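Local coordinates for protein SM80.1 Vicilin (Solanum melongena, PDB 5VF5) that is a copper-binding 7S vicilin of the bicupin family, probably serving as a seed storage protein, at residues L257-S262 against H325-I330; F277-P282 against Q307-N312. All coordinates share one frame; numbering follows the deposited sequence. Where two conformers were deposited one is given.

Interaction 1. Residues L257-S262 against H325-I330; sequences LPYYNS and HPITFI. With CU (copper (II) ion), chain D; ACT (acetate ion), chain C.
In the C-terminal cupin barrel, the Tyr259 ring and Ile327 side chain share one face of an antiparallel strand pair, beside a pocket that holds an acetate, probably from the crystallisation liquor. Tyr259 and Ile327 form a hydrogen-bonded pair: Tyr259 N donates to Ile327 O at 3.0 Å, and Ile327 N to Tyr259 O at 2.9 Å. Each carbonyl also receives a CA-H...O contact, Pro258 CA on Ile327 O and Pro326 CA on Tyr259 O. The phenol stands between its own backbone N and carbonyl carbon (chi1 70°), which brings the ring alongside Ile327; the methyl CG2 settles over one face in a CH-pi contact, 3.8 Å from the ring centroid. The hydroxyl reaches further, lying in plane at the edge of the Phe329 ring with Tyr259 OH 3.9 Å from Phe329 CE1. Tyr259 OH donates to acetate OXT at 2.7 Å, and Asn261 ND2 donates a nearly straight bond to the same oxygen at 3.0 Å, so one carboxylate oxygen is gripped by at least two donors; Lys351 and Arg266 also bind the acetate and probably balance its charge. Where the segments diverge, water 1 accepts from Asn261 N and may donate to His325 O, one of several competing acceptors. His325 turns its CB away from 257-262; its imidazole binds copper through NE2 at 2.0 Å, while ND1 is hydrogen-bonded to Ala323 O. Strand 275-281 flanks 327-331, strand 351-353 pairs with 254-261, and Leu319 and Ile321 of strand 318-321 pack against Ile327.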
ATOM      1  N   LEU A 257       4.446   5.087 -20.140  1.00 11.25           N
ATOM      2  CA  LEU A 257       5.712   5.501 -20.727  1.00 11.45           C
ATOM      3  C   LEU A 257       6.802   5.571 -19.633  1.00 10.74           C
ATOM      4  O   LEU A 257       6.494   5.876 -18.473  1.00 10.84           O
ATOM      5  CB  LEU A 257       5.553   6.850 -21.412  1.00 12.51           C
ATOM      6  CG  LEU A 257       4.744   6.766 -22.715  1.00 13.43           C
ATOM      7  CD1 LEU A 257       4.519   8.156 -23.254  1.00 14.58           C
ATOM      8  CD2 LEU A 257       5.456   5.954 -23.777  1.00 14.36           C
ATOM      9  N   PRO A 258       8.066   5.280 -19.993  1.00 10.62           N
ATOM     10  CA  PRO A 258       9.107   5.358 -18.987  1.00 10.16           C
ATOM     11  C   PRO A 258       9.098   6.698 -18.250  1.00  9.67           C
ATOM     12  O   PRO A 258       8.926   7.783 -18.864  1.00 10.87           O
ATOM     13  CB  PRO A 258      10.385   5.125 -19.784  1.00 11.50           C
ATOM     14  CG  PRO A 258       9.947   4.310 -20.992  1.00 15.31           C
ATOM     15  CD  PRO A 258       8.594   4.901 -21.317  1.00 12.24           C
ATOM     16  N   TYR A 259       9.259   6.625 -16.930  1.00  9.24           N
ATOM     17  CA  TYR A 259       9.293   7.832 -16.120  1.00  9.22           C
ATOM     18  C   TYR A 259      10.134   7.572 -14.888  1.00  8.80           C
ATOM     19  O   TYR A 259      10.570   6.438 -14.618  1.00  9.95           O
ATOM     20  CB  TYR A 259       7.867   8.209 -15.680  1.00  9.88           C
ATOM     21  CG  TYR A 259       7.285   7.249 -14.649  1.00  9.49           C
ATOM     22  CD1 TYR A 259       6.622   6.079 -15.045  1.00 10.81           C
ATOM     23  CD2 TYR A 259       7.432   7.475 -13.293  1.00 10.77           C
ATOM     24  CE1 TYR A 259       6.104   5.183 -14.105  1.00 10.36           C
ATOM     25  CE2 TYR A 259       6.929   6.572 -12.349  1.00 11.15           C
ATOM     26  CZ  TYR A 259       6.281   5.426 -12.759  1.00  9.95           C
ATOM     27  OH  TYR A 259       5.731   4.552 -11.838  1.00 12.39           O
ATOM     28  N   TYR A 260      10.403   8.615 -14.127  1.00  8.63           N
ATOM     29  CA  TYR A 260      10.962   8.445 -12.786  1.00  9.67           C
ATOM     30  C   TYR A 260      10.323   9.420 -11.810  1.00  8.94           C
ATOM     31  O   TYR A 260       9.782  10.474 -12.207  1.00  9.73           O
ATOM     32  CB  TYR A 260      12.518   8.559 -12.765  1.00  9.97           C
ATOM     33  CG  TYR A 260      13.058   9.946 -13.078  1.00  9.16           C
ATOM     34  CD1 TYR A 260      13.331  10.366 -14.382  1.00 10.36           C
ATOM     35  CD2 TYR A 260      13.278  10.858 -12.069  1.00 10.48           C
ATOM     36  CE1 TYR A 260      13.822  11.637 -14.643  1.00 11.14           C
ATOM     37  CE2 TYR A 260      13.790  12.123 -12.336  1.00 11.11           C
ATOM     38  CZ  TYR A 260      14.041  12.512 -13.636  1.00 10.50           C
ATOM     39  OH  TYR A 260      14.523  13.759 -13.951  1.00 13.17           O
ATOM     40  N   ASN A 261      10.369   9.069 -10.533  1.00  9.34           N
ATOM     41  CA  ASN A 261       9.964   9.959  -9.441  1.00  9.00           C
ATOM     42  C   ASN A 261      11.177  10.726  -8.951  1.00  8.90           C
ATOM     43  O   ASN A 261      12.230  10.166  -8.711  1.00 10.43           O
ATOM     44  CB  ASN A 261       9.377   9.135  -8.316  1.00  9.30           C
ATOM     45  CG  ASN A 261       8.025   8.594  -8.663  1.00 10.40           C
ATOM     46  OD1 ASN A 261       7.098   9.384  -8.900  1.00 11.57           O
ATOM     47  ND2 ASN A 261       7.892   7.265  -8.710  1.00  9.48           N
ATOM     48  N   SER A 262      11.023  12.027  -8.780  1.00  9.47           N
ATOM     49  CA  SER A 262      12.133  12.875  -8.419  1.00  9.50           C
ATOM     50  C   SER A 262      12.746  12.582  -7.066  1.00  9.89           C
ATOM     51  O   SER A 262      13.948  12.622  -6.925  1.00 11.97           O
ATOM     52  CB  SER A 262      11.731  14.350  -8.533  1.00 10.57           C
ATOM     53  OG  SER A 262      10.779  14.718  -7.551  1.00 11.56           O
ATOM     54  N   HIS A 325      14.867   6.373 -10.216  1.00 10.23           N
ATOM     55  CA  HIS A 325      15.068   5.227 -11.097  1.00 10.86           C
ATOM     56  C   HIS A 325      14.046   5.196 -12.219  1.00  9.66           C
ATOM     57  O   HIS A 325      12.856   5.117 -11.951  1.00 10.08           O
ATOM     58  CB  HIS A 325      14.973   3.930 -10.309  1.00 11.45           C
ATOM     59  CG  HIS A 325      16.165   3.642  -9.444  1.00 12.47           C
ATOM     60  ND1 HIS A 325      16.667   4.561  -8.544  1.00 13.50           N
ATOM     61  CD2 HIS A 325      16.902   2.515  -9.286  1.00 14.85           C
ATOM     62  CE1 HIS A 325      17.682   4.020  -7.900  1.00 12.01           C
ATOM     63  NE2 HIS A 325      17.842   2.784  -8.326  1.00 12.42           N
ATOM     64  N   PRO A 326      14.502   5.237 -13.471  1.00  9.49           N
ATOM     65  CA  PRO A 326      13.591   5.101 -14.606  1.00 10.22           C
ATOM     66  C   PRO A 326      12.878   3.757 -14.563  1.00  9.81           C
ATOM     67  O   PRO A 326      13.509   2.704 -14.298  1.00 11.02           O
ATOM     68  CB  PRO A 326      14.513   5.211 -15.827  1.00 10.46           C
ATOM     69  CG  PRO A 326      15.642   6.091 -15.334  1.00 11.22           C
ATOM     70  CD  PRO A 326      15.860   5.578 -13.920  1.00 10.84           C
ATOM     71  N   ILE A 327      11.587   3.762 -14.846  1.00  9.55           N
ATOM     72  CA  ILE A 327      10.748   2.570 -14.799  1.00  9.66           C
ATOM     73  C   ILE A 327       9.668   2.641 -15.856  1.00  9.49           C
ATOM     74  O   ILE A 327       9.153   3.713 -16.151  1.00  9.73           O
ATOM     75  CB  ILE A 327      10.131   2.427 -13.369  1.00 11.56           C
ATOM     76  CG1 ILE A 327       9.193   1.247 -13.218  1.00 17.79           C
ATOM     77  CG2 ILE A 327       9.348   3.669 -12.966  1.00 13.01           C
ATOM     78  CD1 ILE A 327       9.802   0.061 -12.649  1.00 21.67           C
ATOM     79  N   THR A 328       9.261   1.483 -16.337  1.00 10.77           N
ATOM     80  CA  THR A 328       8.090   1.305 -17.186  1.00 11.09           C
ATOM     81  C   THR A 328       7.388   0.028 -16.789  1.00 10.08           C
ATOM     82  O   THR A 328       8.019  -0.948 -16.328  1.00 11.65           O
ATOM     83  CB  THR A 328       8.447   1.322 -18.695  1.00 11.97           C
ATOM     84  OG1 THR A 328       7.264   1.260 -19.490  1.00 13.00           O
ATOM     85  CG2 THR A 328       9.318   0.150 -19.061  1.00 11.73           C
ATOM     86  N   PHE A 329       6.091   0.018 -16.989  1.00 10.70           N
ATOM     87  CA  PHE A 329       5.226  -1.158 -16.815  1.00 10.90           C
ATOM     88  C   PHE A 329       4.439  -1.357 -18.105  1.00 11.27           C
ATOM     89  O   PHE A 329       3.882  -0.405 -18.636  1.00 11.36           O
ATOM     90  CB  PHE A 329       4.226  -0.990 -15.688  1.00 11.20           C
ATOM     91  CG  PHE A 329       4.827  -0.744 -14.339  1.00 11.58           C
ATOM     92  CD1 PHE A 329       5.096   0.541 -13.906  1.00 12.53           C
ATOM     93  CD2 PHE A 329       5.091  -1.794 -13.472  1.00 12.97           C
ATOM     94  CE1 PHE A 329       5.621   0.771 -12.633  1.00 13.03           C
ATOM     95  CE2 PHE A 329       5.607  -1.586 -12.215  1.00 13.39           C
ATOM     96  CZ  PHE A 329       5.883  -0.300 -11.790  1.00 13.29           C
ATOM     97  N   ILE A 330       4.317  -2.606 -18.530  1.00 11.65           N
ATOM     98  CA  ILE A 330       3.632  -2.987 -19.742  1.00 12.92           C
ATOM     99  C   ILE A 330       2.577  -4.041 -19.301  1.00 12.57           C
ATOM    100  O   ILE A 330       2.918  -5.128 -18.820  1.00 14.01           O
ATOM    101  CB  ILE A 330       4.582  -3.648 -20.773  1.00 13.98           C
ATOM    102  CG1 ILE A 330       5.656  -2.652 -21.228  0.50 16.69           C
ATOM    103  CG2 ILE A 330       3.780  -4.121 -21.964  0.50 16.13           C
ATOM    104  CD1 ILE A 330       6.911  -2.708 -20.375  0.50 19.01           C
TER
HETATM  105 CU    CU D 503      19.550   1.744  -8.241  0.50 15.06          CU
HETATM  106  C   ACT C 502       4.311   5.628  -8.876  1.00 13.12           C
HETATM  107  O   ACT C 502       3.815   6.591  -8.214  1.00 14.90           O
HETATM  108  OXT ACT C 502       5.416   5.758  -9.449  1.00 12.25           O
HETATM  109  CH3 ACT C 502       3.602   4.306  -9.044  1.00 14.38           C
HETATM  110  O   HOH W   1      11.642   6.611  -9.883  1.00  9.72           O

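Interaction 2. Residues F277-P282 against Q307-N312; sequences FEMACP and QKVRGN. With CU (copper (II) ion), chain D.
The Phe277 ring lies with one face over the backbone of Gly311, whose N sits 3.4 Å above the ring plane toward the rim, while Val309 O and Asn312 N approach obliquely. Placed between its backbone N and carbonyl carbon (chi1 70°), the ring leans across the neighbouring strand, with Phe277 CE2 3.4 Å from Gly311 CA; the glycine, having no side chain, lets it lie this close. On the other side of the sheet, the Glu278 carboxylate stacks on a face of the Arg310 guanidinium, the two planes only 1° apart. Glu278 OE2 is 3.4 Å from Arg310 NE but well out of the guanidinium plane, so this salt bridge works through charge, without an N-H aimed at the oxygen. Six backbone hydrogen bonds join the antiparallel strands, from Phe277 N to Gly311 O (2.9 Å) through the Met279-Val309 pair to Gln307 N on Cys281 O (2.8 Å). Val309 CG2 packs 3.7 Å from Cys281 CB. Cys281 SG binds copper at 2.2 Å, and His283 and His325 complete the site. The two faces thus differ in chemistry: Phe277, Met279, Val309 and the copper-bound Cys281 sulfur make a mostly apolar side, with Gln307 at its end, whereas Glu278 and Arg310 on the other probably neutralise each other's charge in part.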
ATOM      1  N   PHE A 277       7.725  -5.351 -16.057  1.00 12.74           N
ATOM      2  CA  PHE A 277       8.392  -4.118 -15.738  1.00 12.28           C
ATOM      3  C   PHE A 277       9.819  -4.114 -16.197  1.00 11.16           C
ATOM      4  O   PHE A 277      10.472  -5.172 -16.217  1.00 12.20           O
ATOM      5  CB  PHE A 277       8.291  -3.783 -14.253  1.00 13.41           C
ATOM      6  CG  PHE A 277       9.098  -4.675 -13.349  1.00 14.45           C
ATOM      7  CD1 PHE A 277      10.407  -4.328 -13.032  1.00 14.64           C
ATOM      8  CD2 PHE A 277       8.557  -5.820 -12.787  1.00 15.70           C
ATOM      9  CE1 PHE A 277      11.164  -5.118 -12.174  1.00 15.55           C
ATOM     10  CE2 PHE A 277       9.315  -6.628 -11.954  1.00 16.17           C
ATOM     11  CZ  PHE A 277      10.628  -6.279 -11.668  1.00 16.10           C
ATOM     12  N   GLU A 278      10.354  -2.944 -16.479  1.00 11.91           N
ATOM     13  CA  GLU A 278      11.784  -2.756 -16.724  1.00 11.08           C
ATOM     14  C   GLU A 278      12.197  -1.495 -15.988  1.00 10.44           C
ATOM     15  O   GLU A 278      11.511  -0.466 -16.103  1.00 10.33           O
ATOM     16  CB  GLU A 278      12.115  -2.596 -18.195  1.00 13.04           C
ATOM     17  CG  GLU A 278      11.727  -3.798 -19.022  1.00 13.15           C
ATOM     18  CD  GLU A 278      12.344  -3.806 -20.412  1.00 17.52           C
ATOM     19  OE1 GLU A 278      12.846  -2.732 -20.863  1.00 18.20           O
ATOM     20  OE2 GLU A 278      12.332  -4.914 -21.056  1.00 21.70           O
ATOM     21  N   MET A 279      13.243  -1.558 -15.215  1.00 11.00           N
ATOM     22  CA  MET A 279      13.795  -0.486 -14.429  1.00 11.17           C
ATOM     23  C   MET A 279      15.272  -0.355 -14.792  1.00 12.05           C
ATOM     24  O   MET A 279      15.945  -1.369 -15.082  1.00 14.33           O
ATOM     25  CB  MET A 279      13.604  -0.771 -12.925  0.50 14.71           C
ATOM     26  CG  MET A 279      13.914   0.398 -11.996  0.50 13.64           C
ATOM     27  SD  MET A 279      13.164   0.305 -10.354  0.50 16.15           S
ATOM     28  CE  MET A 279      13.993  -1.148  -9.760  0.50 17.65           C
ATOM     29  N   ALA A 280      15.794   0.867 -14.729  1.00 12.04           N
ATOM     30  CA  ALA A 280      17.220   1.154 -14.902  1.00 12.22           C
ATOM     31  C   ALA A 280      17.820   1.422 -13.546  1.00 14.79           C
ATOM     32  O   ALA A 280      17.393   2.372 -12.877  1.00 16.11           O
ATOM     33  CB  ALA A 280      17.409   2.348 -15.808  1.00 15.29           C
ATOM     34  N   CYS A 281      18.778   0.605 -13.103  1.00 15.22           N
ATOM     35  CA  CYS A 281      19.371   0.784 -11.759  1.00 16.44           C
ATOM     36  C   CYS A 281      20.873   0.968 -11.848  1.00 16.29           C
ATOM     37  O   CYS A 281      21.538   0.066 -12.307  1.00 20.56           O
ATOM     38  CB  CYS A 281      19.082  -0.409 -10.852  1.00 20.19           C
ATOM     39  SG  CYS A 281      19.776  -0.291  -9.171  1.00 22.17           S
ATOM     40  N   PRO A 282      21.442   2.093 -11.386  0.50 15.43           N
ATOM     41  CA  PRO A 282      22.922   2.155 -11.437  0.50 16.86           C
ATOM     42  C   PRO A 282      23.660   1.443 -10.312  0.50 17.25           C
ATOM     43  O   PRO A 282      24.882   1.183 -10.440  0.50 18.19           O
ATOM     44  CB  PRO A 282      23.217   3.651 -11.390  0.50 16.79           C
ATOM     45  CG  PRO A 282      22.022   4.253 -10.757  0.50 13.96           C
ATOM     46  CD  PRO A 282      20.861   3.430 -11.214  0.50 15.52           C
ATOM     47  N   GLN A 307      21.978  -1.238 -14.729  1.00 17.99           N
ATOM     48  CA  GLN A 307      21.545  -2.620 -14.750  1.00 20.96           C
ATOM     49  C   GLN A 307      20.124  -2.680 -15.242  1.00 16.87           C
ATOM     50  O   GLN A 307      19.294  -1.887 -14.857  1.00 16.09           O
ATOM     51  CB  GLN A 307      21.612  -3.221 -13.352  1.00 27.04           C
ATOM     52  CG  GLN A 307      21.382  -4.734 -13.287  1.00 31.89           C
ATOM     53  CD  GLN A 307      22.617  -5.548 -13.646  1.00 45.47           C
ATOM     54  OE1 GLN A 307      23.511  -5.089 -14.374  1.00 51.85           O
ATOM     55  NE2 GLN A 307      22.669  -6.766 -13.135  1.00 54.49           N
ATOM     56  N   LYS A 308      19.852  -3.656 -16.089  1.00 19.40           N
ATOM     57  CA  LYS A 308      18.515  -3.926 -16.568  1.00 19.29           C
ATOM     58  C   LYS A 308      17.779  -4.767 -15.541  1.00 19.51           C
ATOM     59  O   LYS A 308      18.008  -5.981 -15.477  1.00 25.32           O
ATOM     60  CB  LYS A 308      18.594  -4.691 -17.895  1.00 22.14           C
ATOM     61  CG  LYS A 308      19.333  -3.946 -18.992  1.00 24.90           C
ATOM     62  CD  LYS A 308      19.571  -4.810 -20.215  1.00 27.40           C
ATOM     63  CE  LYS A 308      19.820  -3.973 -21.467  1.00 32.97           C
ATOM     64  NZ  LYS A 308      21.049  -3.155 -21.367  1.00 37.84           N
ATOM     65  N   VAL A 309      16.938  -4.134 -14.720  1.00 15.78           N
ATOM     66  CA  VAL A 309      16.209  -4.789 -13.669  1.00 14.62           C
ATOM     67  C   VAL A 309      14.793  -5.060 -14.158  1.00 16.12           C
ATOM     68  O   VAL A 309      14.052  -4.153 -14.455  1.00 16.06           O
ATOM     69  CB  VAL A 309      16.208  -3.971 -12.364  1.00 17.20           C
ATOM     70  CG1 VAL A 309      15.396  -4.643 -11.284  1.00 20.78           C
ATOM     71  CG2 VAL A 309      17.632  -3.709 -11.883  1.00 21.90           C
ATOM     72  N   ARG A 310      14.449  -6.326 -14.339  1.00 17.44           N
ATOM     73  CA  ARG A 310      13.248  -6.724 -15.029  1.00 16.23           C
ATOM     74  C   ARG A 310      12.540  -7.849 -14.341  1.00 16.06           C
ATOM     75  O   ARG A 310      13.120  -8.633 -13.602  1.00 18.79           O
ATOM     76  CB  ARG A 310      13.528  -7.096 -16.456  1.00 18.31           C
ATOM     77  CG  ARG A 310      14.234  -6.008 -17.220  1.00 21.83           C
ATOM     78  CD  ARG A 310      14.564  -6.410 -18.600  1.00 25.94           C
ATOM     79  NE  ARG A 310      15.183  -5.308 -19.326  1.00 22.01           N
ATOM     80  CZ  ARG A 310      15.679  -5.445 -20.552  1.00 22.95           C
ATOM     81  NH1 ARG A 310      15.617  -6.630 -21.170  1.00 26.70           N
ATOM     82  NH2 ARG A 310      16.227  -4.417 -21.165  1.00 20.54           N
ATOM     83  N   GLY A 311      11.256  -7.924 -14.613  1.00 13.39           N
ATOM     84  CA  GLY A 311      10.443  -8.976 -14.117  1.00 14.60           C
ATOM     85  C   GLY A 311       9.011  -8.880 -14.531  1.00 14.19           C
ATOM     86  O   GLY A 311       8.614  -8.027 -15.343  1.00 17.97           O
ATOM     87  N   ASN A 312       8.241  -9.747 -13.914  1.00 14.46           N
ATOM     88  CA  ASN A 312       6.820  -9.795 -14.075  1.00 15.49           C
ATOM     89  C   ASN A 312       6.175  -9.644 -12.730  1.00 15.75           C
ATOM     90  O   ASN A 312       6.716 -10.078 -11.706  1.00 19.28           O
ATOM     91  CB  ASN A 312       6.447 -11.099 -14.817  1.00 20.62           C
ATOM     92  CG  ASN A 312       6.897 -11.012 -16.296  1.00 21.04           C
ATOM     93  OD1 ASN A 312       8.062 -11.276 -16.618  1.00 30.79           O
ATOM     94  ND2 ASN A 312       6.039 -10.456 -17.143  1.00 30.04           N
TER
HETATM   95 CU    CU D 503      19.550   1.744  -8.241  0.50 15.06          CU

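How the interactions relate
Interactions 1 and 2 are neighbouring strand pairs of one sheet in the C-terminal cupin, their centres about 10 Å apart. Strand 275-281 lies against 327-331, so the order 254-261, 327-331, 275-281, 307-313 forms part of a larger sheet. Probable hydrogen bonds make the join: Pro326 O to Ala280 N and Thr328 N to Glu278 O, both 3.0 Å. In sequence, 277-282 and 307-312 fall within the loop closed by 257-262 and 325-330. Each contact supplies one copper ligand, His325 from interaction 1 and Cys281 from interaction 2, and His283 adds the third. The acetate of interaction 1 is well apart from the metal, its OXT 14.7 Å from the copper.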